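Local structure of arginine kinase (Anthopleura japonica, 4RF6) at residues D461-P474 with S596-N610. The protein catalyses the reversible transfer of a phosphoryl group from ATP to L-arginine, giving phosphoarginine and ADP, and carries two phosphagen kinase units in tandem on one chain. Numbering follows the deposited sequence.
Sequences DMNPEKVDAPNLDP and SDIGSVFGRLCRAVN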
loop_
_atom_site.group_PDB
_atom_site.type_symbol
_atom_site.label_atom_id
_atom_site.label_comp_id
_atom_site.label_asym_id
_atom_site.label_seq_id
_atom_site.Cartn_x
_atom_site.Cartn_y
_atom_site.Cartn_z
ATOM N N ASP A 461 -17.694 12.621 -28.828
ATOM C CA ASP A 461 -17.523 12.139 -30.200
ATOM C C ASP A 461 -16.099 11.659 -30.422
ATOM O O ASP A 461 -15.186 12.469 -30.631
ATOM C CB ASP A 461 -17.846 13.254 -31.204
ATOM C CG ASP A 461 -18.015 12.741 -32.628
ATOM O OD1 ASP A 461 -17.615 11.590 -32.918
ATOM O OD2 ASP A 461 -18.530 13.509 -33.469
ATOM N N MET A 462 -15.908 10.343 -30.391
ATOM C CA MET A 462 -14.587 9.768 -30.626
ATOM C C MET A 462 -14.491 9.061 -31.980
ATOM O O MET A 462 -13.900 7.985 -32.079
ATOM C CB MET A 462 -14.204 8.811 -29.494
ATOM C CG MET A 462 -13.999 9.504 -28.139
ATOM S SD MET A 462 -12.547 10.584 -28.142
ATOM C CE MET A 462 -11.228 9.373 -28.023
ATOM N N ASN A 463 -15.064 9.667 -33.020
ATOM C CA ASN A 463 -14.896 9.173 -34.388
ATOM C C ASN A 463 -13.878 10.013 -35.148
ATOM O O ASN A 463 -14.198 11.107 -35.614
ATOM C CB ASN A 463 -16.229 9.195 -35.137
ATOM C CG ASN A 463 -16.151 8.557 -36.518
ATOM O OD1 ASN A 463 -15.073 8.314 -37.057
ATOM N ND2 ASN A 463 -17.316 8.293 -37.103
ATOM N N PRO A 464 -12.653 9.484 -35.312
ATOM C CA PRO A 464 -11.570 10.208 -35.988
ATOM C C PRO A 464 -11.845 10.498 -37.463
ATOM O O PRO A 464 -11.166 11.345 -38.037
ATOM C CB PRO A 464 -10.370 9.251 -35.858
ATOM C CG PRO A 464 -10.981 7.902 -35.647
ATOM C CD PRO A 464 -12.231 8.142 -34.868
ATOM N N GLU A 465 -12.815 9.821 -38.069
ATOM C CA GLU A 465 -13.115 10.066 -39.477
ATOM C C GLU A 465 -13.908 11.362 -39.647
ATOM O O GLU A 465 -14.094 11.843 -40.762
ATOM C CB GLU A 465 -13.863 8.880 -40.099
ATOM C CG GLU A 465 -13.038 7.589 -40.159
ATOM C CD GLU A 465 -13.763 6.442 -40.854
ATOM O OE1 GLU A 465 -13.238 5.306 -40.834
ATOM O OE2 GLU A 465 -14.849 6.676 -41.421
ATOM N N LYS A 466 -14.380 11.930 -38.541
ATOM C CA LYS A 466 -15.095 13.200 -38.621
ATOM C C LYS A 466 -14.139 14.392 -38.506
ATOM O O LYS A 466 -14.549 15.549 -38.651
ATOM C CB LYS A 466 -16.235 13.262 -37.600
ATOM C CG LYS A 466 -17.281 12.162 -37.812
ATOM C CD LYS A 466 -18.294 12.096 -36.679
ATOM C CE LYS A 466 -19.228 13.299 -36.688
ATOM N NZ LYS A 466 -20.196 13.245 -35.553
ATOM N N VAL A 467 -12.860 14.105 -38.275
ATOM C CA VAL A 467 -11.827 15.144 -38.335
ATOM C C VAL A 467 -11.165 15.205 -39.714
ATOM O O VAL A 467 -10.657 14.195 -40.211
ATOM C CB VAL A 467 -10.746 14.936 -37.266
ATOM C CG1 VAL A 467 -9.597 15.906 -37.484
ATOM C CG2 VAL A 467 -11.343 15.121 -35.875
ATOM N N ASP A 468 -11.174 16.388 -40.328
ATOM C CA ASP A 468 -10.545 16.590 -41.631
ATOM C C ASP A 468 -9.227 17.331 -41.425
ATOM O O ASP A 468 -9.217 18.555 -41.260
ATOM C CB ASP A 468 -11.477 17.401 -42.536
ATOM C CG ASP A 468 -11.113 17.295 -44.008
ATOM O OD1 ASP A 468 -9.908 17.306 -44.339
ATOM O OD2 ASP A 468 -12.044 17.209 -44.838
ATOM N N ALA A 469 -8.117 16.596 -41.428
ATOM C CA ALA A 469 -6.825 17.184 -41.077
ATOM C C ALA A 469 -5.657 16.715 -41.944
ATOM O O ALA A 469 -4.848 15.898 -41.502
ATOM C CB ALA A 469 -6.520 16.925 -39.595
ATOM N N PRO A 470 -5.558 17.237 -43.179
ATOM C CA PRO A 470 -4.366 16.966 -43.997
ATOM C C PRO A 470 -3.112 17.471 -43.274
ATOM O O PRO A 470 -3.146 18.588 -42.754
ATOM C CB PRO A 470 -4.620 17.786 -45.269
ATOM C CG PRO A 470 -6.117 17.965 -45.330
ATOM C CD PRO A 470 -6.564 18.047 -43.893
ATOM N N ASN A 471 -2.042 16.676 -43.237
ATOM C CA ASN A 471 -0.862 16.991 -42.421
ATOM C C ASN A 471 -0.266 18.380 -42.681
ATOM O O ASN A 471 0.101 18.710 -43.806
ATOM C CB ASN A 471 0.216 15.911 -42.582
ATOM C CG ASN A 471 1.250 15.943 -41.463
ATOM O OD1 ASN A 471 1.027 16.540 -40.405
ATOM N ND2 ASN A 471 2.386 15.294 -41.693
ATOM N N LEU A 472 -0.173 19.182 -41.623
ATOM C CA LEU A 472 0.193 20.592 -41.743
ATOM C C LEU A 472 1.644 20.853 -42.138
ATOM O O LEU A 472 1.911 21.617 -43.068
ATOM C CB LEU A 472 -0.118 21.332 -40.439
ATOM C CG LEU A 472 -1.602 21.524 -40.159
ATOM C CD1 LEU A 472 -1.820 22.342 -38.899
ATOM C CD2 LEU A 472 -2.243 22.194 -41.357
ATOM N N ASP A 473 2.573 20.222 -41.426
ATOM C CA ASP A 473 3.991 20.551 -41.542
ATOM C C ASP A 473 4.859 19.292 -41.603
ATOM O O ASP A 473 5.606 19.011 -40.668
ATOM C CB ASP A 473 4.401 21.419 -40.344
ATOM C CG ASP A 473 5.822 21.945 -40.449
ATOM O OD1 ASP A 473 6.403 21.879 -41.550
ATOM O OD2 ASP A 473 6.351 22.428 -39.422
ATOM N N PRO A 474 4.766 18.531 -42.712
ATOM C CA PRO A 474 5.525 17.289 -42.928
ATOM C C PRO A 474 7.026 17.380 -42.625
ATOM O O PRO A 474 7.628 16.366 -42.264
ATOM C CB PRO A 474 5.321 17.003 -44.428
ATOM C CG PRO A 474 4.710 18.251 -45.005
ATOM C CD PRO A 474 3.932 18.852 -43.883
ATOM N N SER A 596 3.785 16.955 -37.070
ATOM C CA SER A 596 2.587 17.782 -37.151
ATOM C C SER A 596 1.262 17.041 -37.311
ATOM O O SER A 596 0.210 17.680 -37.407
ATOM C CB SER A 596 2.740 18.738 -38.336
ATOM O OG SER A 596 2.913 18.003 -39.536
ATOM N N ASP A 597 1.294 15.713 -37.351
ATOM C CA ASP A 597 0.113 14.973 -37.796
ATOM C C ASP A 597 -0.919 14.720 -36.696
ATOM O O ASP A 597 -0.945 13.649 -36.091
ATOM C CB ASP A 597 0.514 13.657 -38.469
ATOM C CG ASP A 597 -0.579 13.114 -39.371
ATOM O OD1 ASP A 597 -1.700 13.664 -39.332
ATOM O OD2 ASP A 597 -0.316 12.145 -40.114
ATOM N N ILE A 598 -1.784 15.704 -36.468
ATOM C CA ILE A 598 -2.813 15.604 -35.431
ATOM C C ILE A 598 -3.831 14.505 -35.735
ATOM O O ILE A 598 -4.317 13.834 -34.821
ATOM C CB ILE A 598 -3.557 16.940 -35.228
ATOM C CG1 ILE A 598 -2.568 18.083 -35.004
ATOM C CG2 ILE A 598 -4.513 16.852 -34.046
ATOM C CD1 ILE A 598 -2.463 19.042 -36.166
ATOM N N GLY A 599 -4.150 14.325 -37.015
ATOM C CA GLY A 599 -5.130 13.333 -37.424
ATOM C C GLY A 599 -4.701 11.923 -37.075
ATOM O O GLY A 599 -5.513 11.092 -36.656
ATOM N N SER A 600 -3.410 11.653 -37.248
ATOM C CA SER A 600 -2.847 10.350 -36.909
ATOM C C SER A 600 -2.825 10.135 -35.399
ATOM O O SER A 600 -3.215 9.070 -34.900
ATOM C CB SER A 600 -1.432 10.229 -37.472
ATOM O OG SER A 600 -0.805 9.047 -37.018
ATOM N N VAL A 601 -2.356 11.146 -34.670
ATOM C CA VAL A 601 -2.331 11.092 -33.209
ATOM C C VAL A 601 -3.735 10.827 -32.661
ATOM O O VAL A 601 -3.929 9.970 -31.791
ATOM C CB VAL A 601 -1.789 12.404 -32.609
ATOM C CG1 VAL A 601 -1.938 12.412 -31.093
ATOM C CG2 VAL A 601 -0.329 12.635 -33.020
ATOM N N PHE A 602 -4.713 11.567 -33.175
ATOM C CA PHE A 602 -6.097 11.410 -32.741
ATOM C C PHE A 602 -6.685 10.075 -33.190
ATOM O O PHE A 602 -7.483 9.465 -32.471
ATOM C CB PHE A 602 -6.966 12.558 -33.256
ATOM C CG PHE A 602 -8.365 12.547 -32.699
ATOM C CD1 PHE A 602 -8.576 12.524 -31.328
ATOM C CD2 PHE A 602 -9.465 12.553 -33.546
ATOM C CE1 PHE A 602 -9.864 12.507 -30.811
ATOM C CE2 PHE A 602 -10.755 12.536 -33.039
ATOM C CZ PHE A 602 -10.955 12.515 -31.669
ATOM N N GLY A 603 -6.301 9.628 -34.382
ATOM C CA GLY A 603 -6.758 8.343 -34.882
ATOM C C GLY A 603 -6.262 7.209 -33.998
ATOM O O GLY A 603 -7.002 6.268 -33.693
ATOM N N ARG A 604 -5.002 7.300 -33.582
ATOM C CA ARG A 604 -4.432 6.308 -32.676
ATOM C C ARG A 604 -5.123 6.379 -31.315
ATOM O O ARG A 604 -5.465 5.349 -30.726
ATOM C CB ARG A 604 -2.926 6.526 -32.519
ATOM C CG ARG A 604 -2.247 5.515 -31.591
ATOM C CD ARG A 604 -0.742 5.747 -31.489
ATOM N NE ARG A 604 -0.144 6.079 -32.779
ATOM C CZ ARG A 604 0.259 7.301 -33.120
ATOM N NH1 ARG A 604 0.136 8.312 -32.266
ATOM N NH2 ARG A 604 0.787 7.514 -34.316
ATOM N N LEU A 605 -5.337 7.595 -30.821
ATOM C CA LEU A 605 -6.012 7.785 -29.539
ATOM C C LEU A 605 -7.403 7.153 -29.527
ATOM O O LEU A 605 -7.769 6.452 -28.576
ATOM C CB LEU A 605 -6.123 9.275 -29.194
ATOM C CG LEU A 605 -6.866 9.522 -27.878
ATOM C CD1 LEU A 605 -6.063 8.960 -26.711
ATOM C CD2 LEU A 605 -7.170 10.997 -27.668
ATOM N N CYS A 606 -8.168 7.398 -30.589
ATOM C CA CYS A 606 -9.527 6.885 -30.693
ATOM C C CYS A 606 -9.577 5.365 -30.740
ATOM O O CYS A 606 -10.425 4.751 -30.097
ATOM C CB CYS A 606 -10.218 7.458 -31.924
ATOM S SG CYS A 606 -10.815 9.142 -31.695
ATOM N N ARG A 607 -8.681 4.764 -31.518
ATOM C CA ARG A 607 -8.600 3.309 -31.606
ATOM C C ARG A 607 -8.412 2.687 -30.222
ATOM O O ARG A 607 -9.085 1.718 -29.860
ATOM C CB ARG A 607 -7.465 2.897 -32.551
ATOM C CG ARG A 607 -7.832 3.042 -34.031
ATOM C CD ARG A 607 -6.603 3.164 -34.919
ATOM N NE ARG A 607 -5.563 2.228 -34.513
ATOM C CZ ARG A 607 -4.265 2.505 -34.527
ATOM N NH1 ARG A 607 -3.843 3.693 -34.937
ATOM N NH2 ARG A 607 -3.393 1.591 -34.134
ATOM N N ALA A 608 -7.515 3.269 -29.436
ATOM C CA ALA A 608 -7.238 2.764 -28.098
ATOM C C ALA A 608 -8.372 3.047 -27.114
ATOM O O ALA A 608 -8.774 2.169 -26.350
ATOM C CB ALA A 608 -5.944 3.335 -27.586
ATOM N N VAL A 609 -8.878 4.277 -27.113
ATOM C CA VAL A 609 -9.912 4.649 -26.145
ATOM C C VAL A 609 -11.238 3.939 -26.427
ATOM O O VAL A 609 -11.920 3.492 -25.505
ATOM C CB VAL A 609 -10.103 6.173 -26.077
ATOM C CG1 VAL A 609 -11.311 6.535 -25.220
ATOM C CG2 VAL A 609 -8.850 6.827 -25.522
ATOM N N ASN A 610 -11.595 3.817 -27.699
ATOM C CA ASN A 610 -12.842 3.146 -28.058
ATOM C C ASN A 610 -12.846 1.656 -27.701
ATOM O O ASN A 610 -13.878 1.101 -27.311
ATOM C CB ASN A 610 -13.155 3.361 -29.540
ATOM C CG ASN A 610 -13.609 4.781 -29.835
ATOM O OD1 ASN A 610 -14.203 5.437 -28.977
ATOM N ND2 ASN A 610 -13.325 5.267 -31.044
HETATM O O HOH W 1 -8.322 12.152 -37.018
HETATM O O HOH W 2 -2.919 15.800 -39.342
HETATM O O HOH W 3 -1.593 18.338 -39.155
HETATM O O HOH W 4 5.657 17.035 -39.251
#
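M462 lies over the turns of helix 598-616 that carry F602 to N610, its chain bent at chi2 and chi3 to bring the methyl down between C606 and V609. M462 CE is 3.7 Å from C606 SG and rests against V609 CB, the M462 and V609 side chains crossing at about a right angle; M462 SD meets the F602 ring obliquely in a Met-aromatic contact, 4.2 Å from F602 CE1. The backbone carbonyl of M462 is held by the side-chain amide of N610: N610 ND2 to M462 O is 3.0 Å, nearly straight at 168°, with the oxygen in the amide plane. P464 opens the short 3-10 turn and sets its ring against the helix, CD 3.6 Å from C606 SG and CB over the CA of G603, where the helix has no side chain. V467 follows with CG2 3.9 Å from F602 CE2, a ring with C606 SG above one face, offset toward the rim. Between the two segments, one water donates to both P464 O and G599 O. Near A469 the contact turns polar: a second water accepts from G599 N and lies close to A469 O and the carboxylate of D597, the N-cap residue. L472 reaches I598 with its CD1 methyl. D473 N then donates to S596 OG (2.9 Å), the hydroxyl being placed for this by a chi1 of 59°; the D473 carboxylate instead binds the backbone N of Y478 and I479. Helix 696-714 flanks the same loop through V697 and Y704. Segment 461-474 thus runs alongside a helix that packs on strands 479-488 and 587-594, part of the antiparallel sheet with flanking helices characteristic of the phosphagen kinase catalytic domain, here in the second repeat.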